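Local coordinates for SnoaL-like domain-containing protein (Sphaerobacter thermophilus, PDB 5TGN) that is of unknown function but adopts the NTF2-like fold of SnoaL-like proteins, whose curved sheet and covering helices in many relatives enclose a ligand-binding or catalytic pocket, at residues 7-12 and 26-31; 11-16 and 50-55; 78-83 and 88-93. All coordinates share one frame; numbering follows the deposited sequence.

Contact 1. Residues 7-12 and 26-31; sequences IDLARE and AALFAQ
The N-terminal helix of this NTF2-like fold, packed on the curved sheet, meets the turn leading out of the next helix here, with Leu28 set against Leu9 and Glu12. Residues 7-12 belong to helix 6-18. Across from them, Ala26 to Phe29 form a type I beta turn closed by the bond from Phe29 N to Ala26 O (2.9 Å), and Leu28, within this turn, faces the helix. With chi1 at -53° its CG stands anti to the carbonyl carbon, and both methyls are presented to the helix. One branch meets backbone: Leu28 CD1 is 3.8 Å from Leu9 O and 3.9 Å from Glu12 C. The other meets side chains, Leu28 CD2 lying 4.0 Å from Leu9 CD2, where the two leucines slide past each other in opposite directions. The same methyl touches the aliphatic part of Glu12, with Leu28 CD2 4.0 Å from Glu12 CG and the chains crossing nearly at right angles. A branched apolar residue suits this place because its two methyls can meet backbone and side chains of the helix at once. Glu12 suits the border: its methylenes pack on leucine, while a bend at chi2 (64°) carries the carboxylate away to Arg16. No hydrogen bond crosses the contact. The turn is joined to the sheet, Leu28 and Ala30 pairing through their backbones with Ile101 of strand 100-108. On the helix, Leu9 also reaches Val96, and Ala10 rests on Val74, Leu76 and Phe94, packing helix 6-18 against strands 73-81 and 88-97.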
ATOM      1  N   ILE A   7      -8.801  23.246  -8.002  1.00 28.62           N
ATOM      2  CA  ILE A   7      -8.986  23.196  -6.552  1.00 27.40           C
ATOM      3  C   ILE A   7     -10.392  22.719  -6.204  1.00 26.29           C
ATOM      4  O   ILE A   7     -10.578  21.998  -5.216  1.00 26.33           O
ATOM      5  CB  ILE A   7      -8.657  24.558  -5.905  1.00 29.25           C
ATOM      6  CG1 ILE A   7      -8.674  24.435  -4.380  1.00 26.79           C
ATOM      7  CG2 ILE A   7      -9.621  25.674  -6.372  1.00 32.75           C
ATOM      8  CD1 ILE A   7      -7.628  23.464  -3.818  1.00 24.31           C
ATOM      9  N   ASP A   8     -11.395  23.083  -7.018  1.00 30.40           N
ATOM     10  CA  ASP A   8     -12.758  22.591  -6.815  1.00 29.35           C
ATOM     11  C   ASP A   8     -12.838  21.082  -6.985  1.00 27.18           C
ATOM     12  O   ASP A   8     -13.522  20.404  -6.209  1.00 27.07           O
ATOM     13  CB  ASP A   8     -13.723  23.252  -7.798  1.00 34.90           C
ATOM     14  CG  ASP A   8     -13.802  24.775  -7.623  1.00 44.07           C
ATOM     15  OD1 ASP A   8     -13.583  25.271  -6.490  1.00 40.29           O
ATOM     16  OD2 ASP A   8     -14.086  25.463  -8.628  1.00 48.17           O
ATOM     17  N   LEU A   9     -12.194  20.544  -8.036  1.00 26.39           N
ATOM     18  CA  LEU A   9     -12.185  19.099  -8.241  1.00 24.33           C
ATOM     19  C   LEU A   9     -11.537  18.396  -7.053  1.00 22.76           C
ATOM     20  O   LEU A   9     -12.045  17.377  -6.567  1.00 26.03           O
ATOM     21  CB  LEU A   9     -11.448  18.743  -9.539  1.00 25.10           C
ATOM     22  CG  LEU A   9     -12.113  19.162 -10.852  1.00 28.87           C
ATOM     23  CD1 LEU A   9     -11.170  18.987 -12.040  1.00 30.38           C
ATOM     24  CD2 LEU A   9     -13.401  18.385 -11.073  1.00 30.12           C
ATOM     25  N   ALA A  10     -10.410  18.930  -6.575  1.00 23.04           N
ATOM     26  CA  ALA A  10      -9.703  18.291  -5.471  1.00 17.97           C
ATOM     27  C   ALA A  10     -10.566  18.271  -4.211  1.00 19.74           C
ATOM     28  O   ALA A  10     -10.694  17.233  -3.553  1.00 21.92           O
ATOM     29  CB  ALA A  10      -8.375  19.014  -5.214  1.00 19.74           C
ATOM     30  N   ARG A  11     -11.162  19.416  -3.851  1.00 20.72           N
ATOM     31  CA  ARG A  11     -12.007  19.456  -2.660  1.00 22.98           C
ATOM     32  C   ARG A  11     -13.213  18.530  -2.805  1.00 25.55           C
ATOM     33  O   ARG A  11     -13.647  17.896  -1.832  1.00 22.01           O
ATOM     34  CB  ARG A  11     -12.491  20.887  -2.385  1.00 28.20           C
ATOM     35  CG  ARG A  11     -11.420  21.901  -1.936  1.00 33.09           C
ATOM     36  CD  ARG A  11     -11.990  23.338  -2.086  1.00 41.63           C
ATOM     37  NE  ARG A  11     -11.016  24.366  -1.728  1.00 41.19           N
ATOM     38  CZ  ARG A  11     -11.070  25.629  -2.128  1.00 42.97           C
ATOM     39  NH1 ARG A  11     -12.052  26.036  -2.916  1.00 44.44           N
ATOM     40  NH2 ARG A  11     -10.125  26.480  -1.751  1.00 43.84           N
ATOM     41  N   GLU A  12     -13.816  18.494  -3.998  1.00 22.02           N
ATOM     42  CA  GLU A  12     -14.964  17.620  -4.201  1.00 22.86           C
ATOM     43  C   GLU A  12     -14.558  16.152  -4.116  1.00 20.49           C
ATOM     44  O   GLU A  12     -15.338  15.317  -3.644  1.00 20.97           O
ATOM     45  CB  GLU A  12     -15.631  17.904  -5.550  1.00 25.01           C
ATOM     46  CG  GLU A  12     -16.925  17.127  -5.745  1.00 33.95           C
ATOM     47  CD  GLU A  12     -18.001  17.526  -4.736  1.00 40.05           C
ATOM     48  OE1 GLU A  12     -17.894  18.625  -4.137  1.00 42.46           O
ATOM     49  OE2 GLU A  12     -18.944  16.733  -4.525  1.00 41.23           O
ATOM     50  N   ALA A  26     -15.542   9.054  -9.071  1.00 16.20           N
ATOM     51  CA  ALA A  26     -15.105   8.676 -10.412  1.00 18.54           C
ATOM     52  C   ALA A  26     -15.534   9.697 -11.461  1.00 24.95           C
ATOM     53  O   ALA A  26     -14.782   9.978 -12.403  1.00 22.87           O
ATOM     54  CB  ALA A  26     -15.654   7.291 -10.778  1.00 18.42           C
ATOM     55  N   ALA A  27     -16.736  10.276 -11.316  1.00 21.89           N
ATOM     56  CA  ALA A  27     -17.199  11.293 -12.268  1.00 19.76           C
ATOM     57  C   ALA A  27     -16.293  12.520 -12.318  1.00 24.46           C
ATOM     58  O   ALA A  27     -16.368  13.289 -13.288  1.00 21.52           O
ATOM     59  CB  ALA A  27     -18.636  11.749 -11.937  1.00 23.23           C
ATOM     60  N   LEU A  28     -15.440  12.732 -11.306  1.00 17.54           N
ATOM     61  CA  LEU A  28     -14.475  13.822 -11.380  1.00 14.31           C
ATOM     62  C   LEU A  28     -13.294  13.529 -12.291  1.00 16.81           C
ATOM     63  O   LEU A  28     -12.498  14.438 -12.555  1.00 19.79           O
ATOM     64  CB  LEU A  28     -13.925  14.154  -9.998  1.00 14.56           C
ATOM     65  CG  LEU A  28     -14.985  14.431  -8.948  1.00 20.65           C
ATOM     66  CD1 LEU A  28     -14.264  14.537  -7.609  1.00 20.01           C
ATOM     67  CD2 LEU A  28     -15.788  15.717  -9.279  1.00 26.47           C
ATOM     68  N   PHE A  29     -13.142  12.309 -12.774  1.00 19.45           N
ATOM     69  CA  PHE A  29     -11.968  11.944 -13.557  1.00 15.80           C
ATOM     70  C   PHE A  29     -12.306  11.897 -15.047  1.00 18.64           C
ATOM     71  O   PHE A  29     -13.445  11.624 -15.435  1.00 18.05           O
ATOM     72  CB  PHE A  29     -11.424  10.578 -13.125  1.00 20.17           C
ATOM     73  CG  PHE A  29     -10.764  10.581 -11.788  1.00 18.79           C
ATOM     74  CD1 PHE A  29      -9.385  10.457 -11.678  1.00 14.61           C
ATOM     75  CD2 PHE A  29     -11.522  10.670 -10.632  1.00 13.22           C
ATOM     76  CE1 PHE A  29      -8.754  10.421 -10.420  1.00 15.95           C
ATOM     77  CE2 PHE A  29     -10.903  10.644  -9.351  1.00 15.59           C
ATOM     78  CZ  PHE A  29      -9.512  10.528  -9.245  1.00 14.47           C
ATOM     79  N   ALA A  30     -11.295  12.159 -15.872  1.00 19.58           N
ATOM     80  CA  ALA A  30     -11.377  11.848 -17.294  1.00 24.59           C
ATOM     81  C   ALA A  30     -11.607  10.351 -17.490  1.00 23.62           C
ATOM     82  O   ALA A  30     -11.283   9.520 -16.633  1.00 20.21           O
ATOM     83  CB  ALA A  30     -10.099  12.271 -18.031  1.00 22.84           C
ATOM     84  N   GLN A  31     -12.164  10.015 -18.651  1.00 25.15           N
ATOM     85  CA  GLN A  31     -12.461   8.622 -18.956  1.00 27.54           C
ATOM     86  C   GLN A  31     -11.218   7.750 -18.858  1.00 23.95           C
ATOM     87  O   GLN A  31     -11.295   6.595 -18.431  1.00 22.14           O
ATOM     88  CB  GLN A  31     -13.088   8.517 -20.357  1.00 30.41           C
ATOM     89  CG  GLN A  31     -13.400   7.095 -20.772  1.00 33.85           C
ATOM     90  CD  GLN A  31     -14.097   6.982 -22.148  1.00 44.75           C
ATOM     91  OE1 GLN A  31     -14.092   7.926 -22.962  1.00 46.67           O
ATOM     92  NE2 GLN A  31     -14.685   5.805 -22.412  1.00 40.34           N
TER

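Contact 2. Residues 11-16 and 50-55; sequences REYISR and AAFIEA
In Tyr13, CG is anti to the backbone N (chi1 173°), which lets the end of the ring reach toward helix 46-54; in Ile53, CG1 stands anti to the carbonyl carbon (chi1 -73°). Ile53 then runs on extended (chi2 173°), and its delta methyl becomes the leading atom. The two side chains approach from opposite directions, one from helix 6-18 and the other from helix 46-54, and meet where Tyr13 CE1 lies 4.1 Å from Ile53 CD1. Beside this, the phenol oxygen comes up to the rim of a second ring, with Tyr13 OH 4.4 Å from Phe52 CE2, near the plane of the phenylalanine. The area buried is small because long side chains span the gap and the helix backbones stay apart. Tyrosine suits such a span, its length bridging the distance with a flat, largely apolar body. The first helix also carries charge: Arg16 NE is paired with Glu12 OE2 at 3.1 Å in a salt bridge whose hydrogen bond is weak. Arg16 NH2 makes a further weak bond to Ser15 OG (3.4 Å). Arg16 NH1 is bridged to Asp21, so all three guanidinium nitrogens have a partner, while Ala25 of helix 22-26 touches both Arg16 and Ile53. The Phe52 ring meets that of Tyr43 of its own chain and makes a cation-pi contact with Arg41 of a second subunit; a glycerol, probably from the crystallisation liquor, lies about 5 Å from its side chain. Together with Ile35, Phe94 and Leu104 around Tyr13, this is the apolar interior between helices and concave sheet characteristic of NTF2-like proteins, where relatives commonly hold their pocket.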
ATOM      1  N   ARG A  11     -11.162  19.416  -3.851  1.00 20.72           N
ATOM      2  CA  ARG A  11     -12.007  19.456  -2.660  1.00 22.98           C
ATOM      3  C   ARG A  11     -13.213  18.530  -2.805  1.00 25.55           C
ATOM      4  O   ARG A  11     -13.647  17.896  -1.832  1.00 22.01           O
ATOM      5  CB  ARG A  11     -12.491  20.887  -2.385  1.00 28.20           C
ATOM      6  CG  ARG A  11     -11.420  21.901  -1.936  1.00 33.09           C
ATOM      7  CD  ARG A  11     -11.990  23.338  -2.086  1.00 41.63           C
ATOM      8  NE  ARG A  11     -11.016  24.366  -1.728  1.00 41.19           N
ATOM      9  CZ  ARG A  11     -11.070  25.629  -2.128  1.00 42.97           C
ATOM     10  NH1 ARG A  11     -12.052  26.036  -2.916  1.00 44.44           N
ATOM     11  NH2 ARG A  11     -10.125  26.480  -1.751  1.00 43.84           N
ATOM     12  N   GLU A  12     -13.816  18.494  -3.998  1.00 22.02           N
ATOM     13  CA  GLU A  12     -14.964  17.620  -4.201  1.00 22.86           C
ATOM     14  C   GLU A  12     -14.558  16.152  -4.116  1.00 20.49           C
ATOM     15  O   GLU A  12     -15.338  15.317  -3.644  1.00 20.97           O
ATOM     16  CB  GLU A  12     -15.631  17.904  -5.550  1.00 25.01           C
ATOM     17  CG  GLU A  12     -16.925  17.127  -5.745  1.00 33.95           C
ATOM     18  CD  GLU A  12     -18.001  17.526  -4.736  1.00 40.05           C
ATOM     19  OE1 GLU A  12     -17.894  18.625  -4.137  1.00 42.46           O
ATOM     20  OE2 GLU A  12     -18.944  16.733  -4.525  1.00 41.23           O
ATOM     21  N   TYR A  13     -13.363  15.816  -4.602  1.00 18.79           N
ATOM     22  CA  TYR A  13     -12.877  14.445  -4.474  1.00 17.05           C
ATOM     23  C   TYR A  13     -12.849  14.036  -3.011  1.00 16.10           C
ATOM     24  O   TYR A  13     -13.410  13.010  -2.629  1.00 16.33           O
ATOM     25  CB  TYR A  13     -11.485  14.302  -5.113  1.00 15.22           C
ATOM     26  CG  TYR A  13     -10.906  12.916  -4.838  1.00 17.82           C
ATOM     27  CD1 TYR A  13     -11.166  11.847  -5.697  1.00 19.02           C
ATOM     28  CD2 TYR A  13     -10.167  12.661  -3.678  1.00 20.68           C
ATOM     29  CE1 TYR A  13     -10.667  10.567  -5.429  1.00 21.68           C
ATOM     30  CE2 TYR A  13      -9.656  11.385  -3.410  1.00 17.54           C
ATOM     31  CZ  TYR A  13      -9.924  10.352  -4.286  1.00 20.93           C
ATOM     32  OH  TYR A  13      -9.449   9.088  -4.005  1.00 23.10           O
ATOM     33  N   ILE A  14     -12.268  14.879  -2.157  1.00 20.55           N
ATOM     34  CA  ILE A  14     -12.255  14.580  -0.726  1.00 18.99           C
ATOM     35  C   ILE A  14     -13.676  14.447  -0.188  1.00 21.68           C
ATOM     36  O   ILE A  14     -13.968  13.575   0.637  1.00 19.41           O
ATOM     37  CB  ILE A  14     -11.469  15.666   0.042  1.00 22.70           C
ATOM     38  CG1 ILE A  14     -10.028  15.752  -0.449  1.00 20.62           C
ATOM     39  CG2 ILE A  14     -11.501  15.384   1.575  1.00 17.93           C
ATOM     40  CD1 ILE A  14      -9.198  14.447  -0.162  1.00 19.64           C
ATOM     41  N   SER A  15     -14.576  15.332  -0.607  1.00 20.54           N
ATOM     42  CA  SER A  15     -15.934  15.261  -0.070  1.00 23.46           C
ATOM     43  C   SER A  15     -16.596  13.946  -0.466  1.00 23.58           C
ATOM     44  O   SER A  15     -17.291  13.312   0.343  1.00 25.49           O
ATOM     45  CB  SER A  15     -16.754  16.463  -0.554  1.00 31.83           C
ATOM     46  OG  SER A  15     -18.069  16.435  -0.031  1.00 39.48           O
ATOM     47  N   ARG A  16     -16.366  13.512  -1.704  1.00 22.02           N
ATOM     48  CA  ARG A  16     -16.999  12.291  -2.209  1.00 31.09           C
ATOM     49  C   ARG A  16     -16.442  11.048  -1.523  1.00 21.22           C
ATOM     50  O   ARG A  16     -17.192  10.119  -1.210  1.00 27.90           O
ATOM     51  CB  ARG A  16     -16.813  12.184  -3.731  1.00 21.62           C
ATOM     52  CG  ARG A  16     -17.579  13.198  -4.565  1.00 30.95           C
ATOM     53  CD  ARG A  16     -19.059  13.145  -4.304  1.00 40.07           C
ATOM     54  NE  ARG A  16     -19.428  14.019  -3.193  1.00 51.49           N
ATOM     55  CZ  ARG A  16     -20.359  13.741  -2.279  1.00 53.93           C
ATOM     56  NH1 ARG A  16     -21.046  12.597  -2.330  1.00 45.44           N
ATOM     57  NH2 ARG A  16     -20.596  14.613  -1.300  1.00 55.26           N
ATOM     58  N   ALA A  50     -13.736   3.552  -9.137  1.00 20.38           N
ATOM     59  CA  ALA A  50     -14.833   3.279  -8.217  1.00 20.07           C
ATOM     60  C   ALA A  50     -14.504   2.107  -7.309  1.00 23.58           C
ATOM     61  O   ALA A  50     -14.795   2.148  -6.113  1.00 21.35           O
ATOM     62  CB  ALA A  50     -16.127   3.010  -8.990  1.00 19.81           C
ATOM     63  N   ALA A  51     -13.885   1.058  -7.861  1.00 18.29           N
ATOM     64  CA  ALA A  51     -13.543  -0.119  -7.070  1.00 21.68           C
ATOM     65  C   ALA A  51     -12.522   0.223  -5.998  1.00 18.21           C
ATOM     66  O   ALA A  51     -12.643  -0.223  -4.848  1.00 17.25           O
ATOM     67  CB  ALA A  51     -12.995  -1.227  -7.987  1.00 19.13           C
ATOM     68  N   PHE A  52     -11.489   0.994  -6.366  1.00 16.30           N
ATOM     69  CA  PHE A  52     -10.499   1.412  -5.384  1.00 15.83           C
ATOM     70  C   PHE A  52     -11.154   2.143  -4.224  1.00 17.95           C
ATOM     71  O   PHE A  52     -10.891   1.846  -3.051  1.00 17.63           O
ATOM     72  CB  PHE A  52      -9.443   2.295  -6.053  1.00 18.88           C
ATOM     73  CG  PHE A  52      -8.530   2.983  -5.073  1.00 20.36           C
ATOM     74  CD1 PHE A  52      -7.488   2.278  -4.452  1.00 15.15           C
ATOM     75  CD2 PHE A  52      -8.702   4.338  -4.783  1.00 17.69           C
ATOM     76  CE1 PHE A  52      -6.632   2.935  -3.512  1.00 14.65           C
ATOM     77  CE2 PHE A  52      -7.845   4.996  -3.882  1.00 17.73           C
ATOM     78  CZ  PHE A  52      -6.804   4.285  -3.265  1.00 16.03           C
ATOM     79  N   ILE A  53     -12.026   3.106  -4.536  1.00 15.28           N
ATOM     80  CA  ILE A  53     -12.648   3.918  -3.500  1.00 19.48           C
ATOM     81  C   ILE A  53     -13.558   3.076  -2.620  1.00 22.26           C
ATOM     82  O   ILE A  53     -13.556   3.229  -1.397  1.00 18.93           O
ATOM     83  CB  ILE A  53     -13.409   5.082  -4.156  1.00 23.21           C
ATOM     84  CG1 ILE A  53     -12.377   6.089  -4.678  1.00 26.14           C
ATOM     85  CG2 ILE A  53     -14.409   5.719  -3.181  1.00 21.31           C
ATOM     86  CD1 ILE A  53     -12.977   7.137  -5.459  1.00 29.61           C
ATOM     87  N   GLU A  54     -14.328   2.164  -3.220  1.00 15.34           N
ATOM     88  CA  GLU A  54     -15.208   1.291  -2.452  1.00 22.48           C
ATOM     89  C   GLU A  54     -14.431   0.321  -1.558  1.00 19.13           C
ATOM     90  O   GLU A  54     -14.977  -0.153  -0.559  1.00 20.99           O
ATOM     91  CB  GLU A  54     -16.137   0.525  -3.411  1.00 22.09           C
ATOM     92  CG  GLU A  54     -17.378   1.361  -3.792  1.00 50.71           C
ATOM     93  CD  GLU A  54     -18.001   1.002  -5.152  1.00 63.64           C
ATOM     94  OE1 GLU A  54     -19.003   1.662  -5.515  1.00 66.41           O
ATOM     95  OE2 GLU A  54     -17.494   0.088  -5.858  1.00 66.91           O
ATOM     96  N   ALA A  55     -13.168   0.035  -1.876  1.00 17.70           N
ATOM     97  CA  ALA A  55     -12.369  -0.882  -1.065  1.00 21.09           C
ATOM     98  C   ALA A  55     -11.825  -0.254   0.226  1.00 20.31           C
ATOM     99  O   ALA A  55     -11.301  -0.990   1.079  1.00 19.46           O
ATOM    100  CB  ALA A  55     -11.223  -1.430  -1.916  1.00 18.15           C
TER

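Contact 3. Residues 78-83 and 88-93; sequences GVVQTP and AQIEWI
Four backbone hydrogen bonds join Gly78 to Ile90 and Val80 to Ala88, the two hydrogen-bonded pairs of an antiparallel beta hairpin made by strands 73-81 and 88-97. Val80 N donates to Ala88 O at 2.8 Å, almost straight, and Ala88 N returns the bond to Val80 O at 3.0 Å. In the other pair, Gly78 N reaches Ile90 O at 2.8 Å and Ile90 N reaches Gly78 O at 2.9 Å. One water extends the network, donating to Gly78 O (3.1 Å) and to Gln89 OE1 (2.6 Å). A bend at chi2 (-74°) brings the Gln89 amide round to the water and beside Val79 CG2 in the non-hydrogen-bonded pair between. On the sheet face shared by Val80, Ala88 and Ile90, the packing is apolar: Val80 CG2 sits 3.8 Å from Ile90 CG1 and touches the edge of the Trp92 ring. Beta-branched residues suit these extended positions. Ile90 CG2 lies over one face of the indole, toward its rim. Glycine, having no side chain, lets that ring come in edge-on, with Trp92 CZ3 only 3.6 Å from Gly78 CA.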
ATOM      1  N   GLY A  78      -3.528  15.867   4.314  1.00 23.05           N
ATOM      2  CA  GLY A  78      -4.665  15.669   5.195  1.00 24.47           C
ATOM      3  C   GLY A  78      -4.411  14.538   6.167  1.00 23.62           C
ATOM      4  O   GLY A  78      -3.385  13.858   6.114  1.00 20.99           O
ATOM      5  N   VAL A  79      -5.362  14.362   7.081  1.00 17.92           N
ATOM      6  CA  VAL A  79      -5.308  13.311   8.088  1.00 20.56           C
ATOM      7  C   VAL A  79      -6.504  12.408   7.833  1.00 21.49           C
ATOM      8  O   VAL A  79      -7.636  12.890   7.734  1.00 22.13           O
ATOM      9  CB  VAL A  79      -5.325  13.896   9.522  1.00 21.79           C
ATOM     10  CG1 VAL A  79      -5.266  12.785  10.577  1.00 18.95           C
ATOM     11  CG2 VAL A  79      -4.186  14.872   9.716  1.00 28.97           C
ATOM     12  N   VAL A  80      -6.262  11.111   7.713  1.00 16.15           N
ATOM     13  CA  VAL A  80      -7.337  10.128   7.572  1.00 18.30           C
ATOM     14  C   VAL A  80      -7.486   9.384   8.900  1.00 17.95           C
ATOM     15  O   VAL A  80      -6.528   8.770   9.378  1.00 22.57           O
ATOM     16  CB  VAL A  80      -7.063   9.148   6.422  1.00 19.16           C
ATOM     17  CG1 VAL A  80      -8.169   8.062   6.366  1.00 21.78           C
ATOM     18  CG2 VAL A  80      -6.986   9.905   5.083  1.00 21.82           C
ATOM     19  N   GLN A  81      -8.661   9.480   9.521  1.00 18.50           N
ATOM     20  CA  GLN A  81      -8.941   8.765  10.752  1.00 17.95           C
ATOM     21  C   GLN A  81      -9.937   7.635  10.515  1.00 23.50           C
ATOM     22  O   GLN A  81     -10.838   7.744   9.677  1.00 21.99           O
ATOM     23  CB  GLN A  81      -9.467   9.726  11.821  1.00 23.24           C
ATOM     24  CG  GLN A  81      -8.377  10.714  12.232  1.00 28.37           C
ATOM     25  CD  GLN A  81      -8.846  11.709  13.252  1.00 34.58           C
ATOM     26  OE1 GLN A  81      -9.388  12.754  12.897  1.00 43.15           O
ATOM     27  NE2 GLN A  81      -8.648  11.394  14.533  1.00 31.65           N
ATOM     28  N   THR A  82      -9.784   6.567  11.285  1.00 23.76           N
ATOM     29  CA  THR A  82     -10.618   5.375  11.223  1.00 24.14           C
ATOM     30  C   THR A  82     -11.026   4.951  12.622  1.00 27.69           C
ATOM     31  O   THR A  82     -10.510   5.472  13.621  1.00 22.60           O
ATOM     32  CB  THR A  82      -9.878   4.212  10.545  1.00 23.96           C
ATOM     33  OG1 THR A  82      -8.667   3.958  11.264  1.00 25.41           O
ATOM     34  CG2 THR A  82      -9.580   4.499   9.044  1.00 22.72           C
ATOM     35  N   PRO A  83     -11.985   4.016  12.730  1.00 30.62           N
ATOM     36  CA  PRO A  83     -12.424   3.564  14.059  1.00 30.39           C
ATOM     37  C   PRO A  83     -11.337   2.945  14.909  1.00 31.98           C
ATOM     38  O   PRO A  83     -11.409   3.051  16.141  1.00 30.27           O
ATOM     39  CB  PRO A  83     -13.520   2.538  13.730  1.00 31.60           C
ATOM     40  CG  PRO A  83     -14.146   3.071  12.492  1.00 26.07           C
ATOM     41  CD  PRO A  83     -12.974   3.654  11.687  1.00 28.85           C
ATOM     42  N   ALA A  88      -3.591   8.648   9.796  1.00 29.59           N
ATOM     43  CA  ALA A  88      -2.606   8.587   8.731  1.00 26.85           C
ATOM     44  C   ALA A  88      -2.489   9.956   8.077  1.00 32.77           C
ATOM     45  O   ALA A  88      -3.506  10.583   7.769  1.00 23.81           O
ATOM     46  CB  ALA A  88      -2.991   7.546   7.681  1.00 27.50           C
ATOM     47  N   GLN A  89      -1.254  10.404   7.869  1.00 24.91           N
ATOM     48  CA  GLN A  89      -0.940  11.628   7.140  1.00 23.54           C
ATOM     49  C   GLN A  89      -0.859  11.296   5.659  1.00 20.30           C
ATOM     50  O   GLN A  89      -0.045  10.451   5.262  1.00 20.11           O
ATOM     51  CB  GLN A  89       0.395  12.216   7.604  1.00 25.98           C
ATOM     52  CG  GLN A  89       0.502  12.268   9.111  1.00 40.59           C
ATOM     53  CD  GLN A  89      -0.360  13.361   9.680  1.00 43.35           C
ATOM     54  OE1 GLN A  89      -0.527  14.404   9.049  1.00 48.62           O
ATOM     55  NE2 GLN A  89      -0.928  13.132  10.865  1.00 51.17           N
ATOM     56  N   ILE A  90      -1.669  11.966   4.843  1.00 18.33           N
ATOM     57  CA  ILE A  90      -1.797  11.599   3.436  1.00 15.74           C
ATOM     58  C   ILE A  90      -1.587  12.834   2.569  1.00 22.62           C
ATOM     59  O   ILE A  90      -2.002  13.939   2.933  1.00 19.11           O
ATOM     60  CB  ILE A  90      -3.168  10.948   3.131  1.00 18.63           C
ATOM     61  CG1 ILE A  90      -3.393   9.687   3.979  1.00 21.92           C
ATOM     62  CG2 ILE A  90      -3.265  10.537   1.668  1.00 16.27           C
ATOM     63  CD1 ILE A  90      -2.378   8.568   3.747  1.00 22.27           C
ATOM     64  N   GLU A  91      -0.936  12.644   1.429  1.00 16.87           N
ATOM     65  CA  GLU A  91      -0.774  13.686   0.429  1.00 15.85           C
ATOM     66  C   GLU A  91      -1.494  13.235  -0.835  1.00 16.09           C
ATOM     67  O   GLU A  91      -1.284  12.109  -1.297  1.00 18.36           O
ATOM     68  CB  GLU A  91       0.716  13.945   0.161  1.00 14.96           C
ATOM     69  CG  GLU A  91       1.043  14.782  -1.091  1.00 19.96           C
ATOM     70  CD  GLU A  91       2.545  14.909  -1.305  1.00 26.01           C
ATOM     71  OE1 GLU A  91       3.174  13.962  -1.839  1.00 25.67           O
ATOM     72  OE2 GLU A  91       3.110  15.922  -0.879  1.00 24.80           O
ATOM     73  N   TRP A  92      -2.363  14.098  -1.373  1.00 16.21           N
ATOM     74  CA  TRP A  92      -3.082  13.853  -2.627  1.00 17.61           C
ATOM     75  C   TRP A  92      -2.549  14.825  -3.675  1.00 16.64           C
ATOM     76  O   TRP A  92      -2.614  16.042  -3.480  1.00 21.08           O
ATOM     77  CB  TRP A  92      -4.593  14.058  -2.454  1.00 13.31           C
ATOM     78  CG  TRP A  92      -5.295  13.051  -1.571  1.00 18.12           C
ATOM     79  CD1 TRP A  92      -5.917  11.884  -1.967  1.00 16.83           C
ATOM     80  CD2 TRP A  92      -5.499  13.150  -0.153  1.00 13.27           C
ATOM     81  NE1 TRP A  92      -6.467  11.247  -0.874  1.00 16.16           N
ATOM     82  CE2 TRP A  92      -6.221  12.003   0.250  1.00 18.07           C
ATOM     83  CE3 TRP A  92      -5.138  14.099   0.814  1.00 17.06           C
ATOM     84  CZ2 TRP A  92      -6.592  11.779   1.589  1.00 22.01           C
ATOM     85  CZ3 TRP A  92      -5.501  13.875   2.136  1.00 26.57           C
ATOM     86  CH2 TRP A  92      -6.215  12.715   2.512  1.00 21.66           C
ATOM     87  N   ILE A  93      -2.024  14.308  -4.779  1.00 16.20           N
ATOM     88  CA  ILE A  93      -1.505  15.165  -5.855  1.00 16.77           C
ATOM     89  C   ILE A  93      -2.434  14.997  -7.044  1.00 18.12           C
ATOM     90  O   ILE A  93      -2.490  13.911  -7.620  1.00 16.58           O
ATOM     91  CB  ILE A  93      -0.063  14.808  -6.246  1.00 13.74           C
ATOM     92  CG1 ILE A  93       0.861  14.855  -5.013  1.00 18.86           C
ATOM     93  CG2 ILE A  93       0.450  15.741  -7.389  1.00 15.94           C
ATOM     94  CD1 ILE A  93       2.286  14.311  -5.304  1.00 23.95           C
TER
HETATM   95  O   HOH W   1      -0.929  15.666   6.777  1.00 41.57           O

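How the contacts relate
From the N terminus, helix 6-18 serves contacts 1 and 2 with overlapping segments that share Arg11 and Glu12. The chain first comes back to it at 26-31, closing a loop that holds helix 22-26. The later return at 50-55 closes a longer loop, which starts from the same stretch and takes in strands 29-30, 33-37 and 41-44 and the start of helix 46-54. Contact 3 follows both in series, a short hairpin closure in the sheet. Contacts 1 and 2 touch through Leu28 CD1 and Tyr13 N, 3.4 Å apart. Contacts 1 and 3 do not touch, but helix 6-18 reaches the turn, helix 46-54 and, as Tyr13 and Ile14 pack on the Trp92 indole, the hairpin.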